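Antibiotic biosynthesis monooxygenase (Rhodospirillum rubrum, PDB 4HL9) probably acts as a monooxygenase of the antibiotic biosynthesis type, a small alpha-beta protein that pairs into a dimer. Local coordinates at residues Lys25-Asp30 and Val111-Val116. Numbering follows the deposited sequence.
Sequences KVIAQD and VLMDAV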
loop_
_atom_site.group_PDB
_atom_site.type_symbol
_atom_site.label_atom_id
_atom_site.label_comp_id
_atom_site.label_asym_id
_atom_site.label_seq_id
_atom_site.Cartn_x
_atom_site.Cartn_y
_atom_site.Cartn_z
ATOM N N LYS A 25 8.337 -1.550 5.679
ATOM C CA LYS A 25 7.089 -1.841 4.949
ATOM C C LYS A 25 7.295 -1.411 3.508
ATOM O O LYS A 25 7.870 -0.368 3.272
ATOM C CB LYS A 25 5.932 -1.054 5.574
ATOM C CG LYS A 25 4.513 -1.613 5.279
ATOM C CD LYS A 25 4.253 -2.922 6.071
ATOM C CE LYS A 25 2.820 -3.382 5.818
ATOM N NZ LYS A 25 2.430 -4.448 6.762
ATOM N N VAL A 26 6.826 -2.211 2.548
ATOM C CA VAL A 26 6.975 -1.871 1.135
ATOM C C VAL A 26 5.622 -1.996 0.441
ATOM O O VAL A 26 4.908 -2.925 0.703
ATOM C CB VAL A 26 7.964 -2.825 0.426
ATOM C CG1 VAL A 26 8.071 -2.522 -1.068
ATOM C CG2 VAL A 26 9.344 -2.775 1.098
ATOM N N ILE A 27 5.286 -1.018 -0.392
ATOM C CA ILE A 27 4.233 -1.196 -1.394
ATOM C C ILE A 27 4.871 -1.071 -2.780
ATOM O O ILE A 27 5.624 -0.135 -3.034
ATOM C CB ILE A 27 3.114 -0.164 -1.219
ATOM C CG1 ILE A 27 2.416 -0.395 0.120
ATOM C CG2 ILE A 27 2.076 -0.258 -2.408
ATOM C CD1 ILE A 27 1.531 0.791 0.535
ATOM N N ALA A 28 4.553 -2.029 -3.642
ATOM C CA ALA A 28 4.995 -2.091 -5.031
ATOM C C ALA A 28 3.754 -2.259 -5.881
ATOM O O ALA A 28 2.840 -3.031 -5.512
ATOM C CB ALA A 28 5.897 -3.273 -5.226
ATOM N N GLN A 29 3.719 -1.531 -6.995
ATOM C CA GLN A 29 2.599 -1.517 -7.916
ATOM C C GLN A 29 3.082 -1.805 -9.322
ATOM O O GLN A 29 4.057 -1.180 -9.805
ATOM C CB GLN A 29 1.927 -0.150 -7.913
ATOM C CG GLN A 29 1.459 0.312 -6.536
ATOM C CD GLN A 29 0.707 1.607 -6.612
ATOM O OE1 GLN A 29 -0.257 1.723 -7.371
ATOM N NE2 GLN A 29 1.134 2.600 -5.819
ATOM N N ASP A 30 2.402 -2.740 -9.962
ATOM C CA ASP A 30 2.641 -3.074 -11.365
ATOM C C ASP A 30 1.391 -2.690 -12.165
ATOM O O ASP A 30 0.267 -2.813 -11.648
ATOM C CB ASP A 30 2.839 -4.562 -11.530
ATOM C CG ASP A 30 4.124 -5.094 -10.882
ATOM O OD1 ASP A 30 5.033 -4.319 -10.504
ATOM O OD2 ASP A 30 4.215 -6.326 -10.798
ATOM N N VAL A 111 7.519 1.795 -3.032
ATOM C CA VAL A 111 7.699 2.744 -1.907
ATOM C C VAL A 111 8.218 1.979 -0.690
ATOM O O VAL A 111 7.626 0.986 -0.271
ATOM C CB VAL A 111 6.397 3.547 -1.528
ATOM C CG1 VAL A 111 6.712 4.734 -0.608
ATOM C CG2 VAL A 111 5.650 4.044 -2.765
ATOM N N LEU A 112 9.349 2.421 -0.150
ATOM C CA LEU A 112 9.900 1.894 1.099
ATOM C C LEU A 112 9.487 2.789 2.291
ATOM O O LEU A 112 9.579 4.001 2.219
ATOM C CB LEU A 112 11.443 1.744 1.003
ATOM C CG LEU A 112 12.015 0.414 0.453
ATOM C CD1 LEU A 112 11.508 0.140 -0.955
ATOM C CD2 LEU A 112 13.572 0.384 0.463
HETATM N N MSE A 113 9.038 2.198 3.396
HETATM C CA MSE A 113 8.415 3.000 4.447
HETATM C C MSE A 113 8.728 2.553 5.852
HETATM O O MSE A 113 9.046 1.380 6.085
HETATM C CB MSE A 113 6.872 3.012 4.276
HETATM C CG MSE A 113 6.459 3.313 2.873
HETATM SE SE MSE A 113 4.519 3.144 2.507
HETATM C CE MSE A 113 4.092 1.477 3.358
ATOM N N ASP A 114 8.614 3.514 6.776
ATOM C CA ASP A 114 8.652 3.310 8.217
ATOM C C ASP A 114 7.259 3.493 8.788
ATOM O O ASP A 114 6.479 4.324 8.292
ATOM C CB ASP A 114 9.530 4.399 8.863
ATOM C CG ASP A 114 10.930 4.421 8.295
ATOM O OD1 ASP A 114 11.412 3.337 7.925
ATOM O OD2 ASP A 114 11.535 5.508 8.185
ATOM N N ALA A 115 6.956 2.753 9.856
ATOM C CA ALA A 115 5.734 3.013 10.615
ATOM C C ALA A 115 5.751 4.455 11.145
ATOM O O ALA A 115 6.816 4.984 11.485
ATOM C CB ALA A 115 5.585 2.009 11.766
ATOM N N VAL A 116 4.588 5.108 11.140
ATOM C CA VAL A 116 4.436 6.386 11.821
ATOM C C VAL A 116 4.067 6.078 13.280
ATOM O O VAL A 116 3.041 5.436 13.549
ATOM C CB VAL A 116 3.406 7.322 11.143
ATOM C CG1 VAL A 116 3.050 8.514 12.066
ATOM C CG2 VAL A 116 3.928 7.824 9.785
#
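K25 and M113, facing each other on neighbouring antiparallel strands, illustrate how a hydrogen-bonded pair can be joined through both backbone and side chains. K25 N reaches M113 O at 3.0 Å with an almost straight N-H, although it sits tilted from the carbonyl plane; in return M113 N gives a more bent bond to K25 O. Two residues along, I27 and V111 repeat the pairing, V111 N meeting I27 O at 2.7 Å and I27 N returning a bond to V111 O at 3.1 Å. V26 and L112 form the non-hydrogen-bonded pair between them, where V26 CA lies 3.3 Å from V111 O in a CA-H...O contact.

Above this backbone, the selenomethionine M113 touches both K25 and I27 of the neighbouring strand. Its chain bends at chi3 (-45°), which brings the terminal methyl CE back over strand 24-32, 3.7 Å from K25 CG and 3.9 Å from I27 CD1. Both side chains run at a slant to that of M113. On the other face V26 and L112 lie side by side, touching lightly through V26 CG2 and L112 CD1 at 4.2 Å.

Strands 24-32 and 104-115 are first and last in chain order but neighbours in an antiparallel sheet of order 2-3-1-4, with 104-115 at its edge within the chain, part of the ferredoxin-like alpha-beta fold characteristic of this family. Strand 71-78 flanks strand 24-32 on its other edge, with V26 bonded through its backbone to E76, and helix 81-86 packs on L112 through R81 and L84.

The face bearing K25, I27 and M113 meets the second subunit: K25 packs on its F63, while I27 and M113 both meet its V73. M113, D114 and A115 also pair with an antiparallel strand of that subunit, carrying the sheet across the interface, and D114 OD1 is hydrogen-bonded to Q66 NE2 of the second subunit.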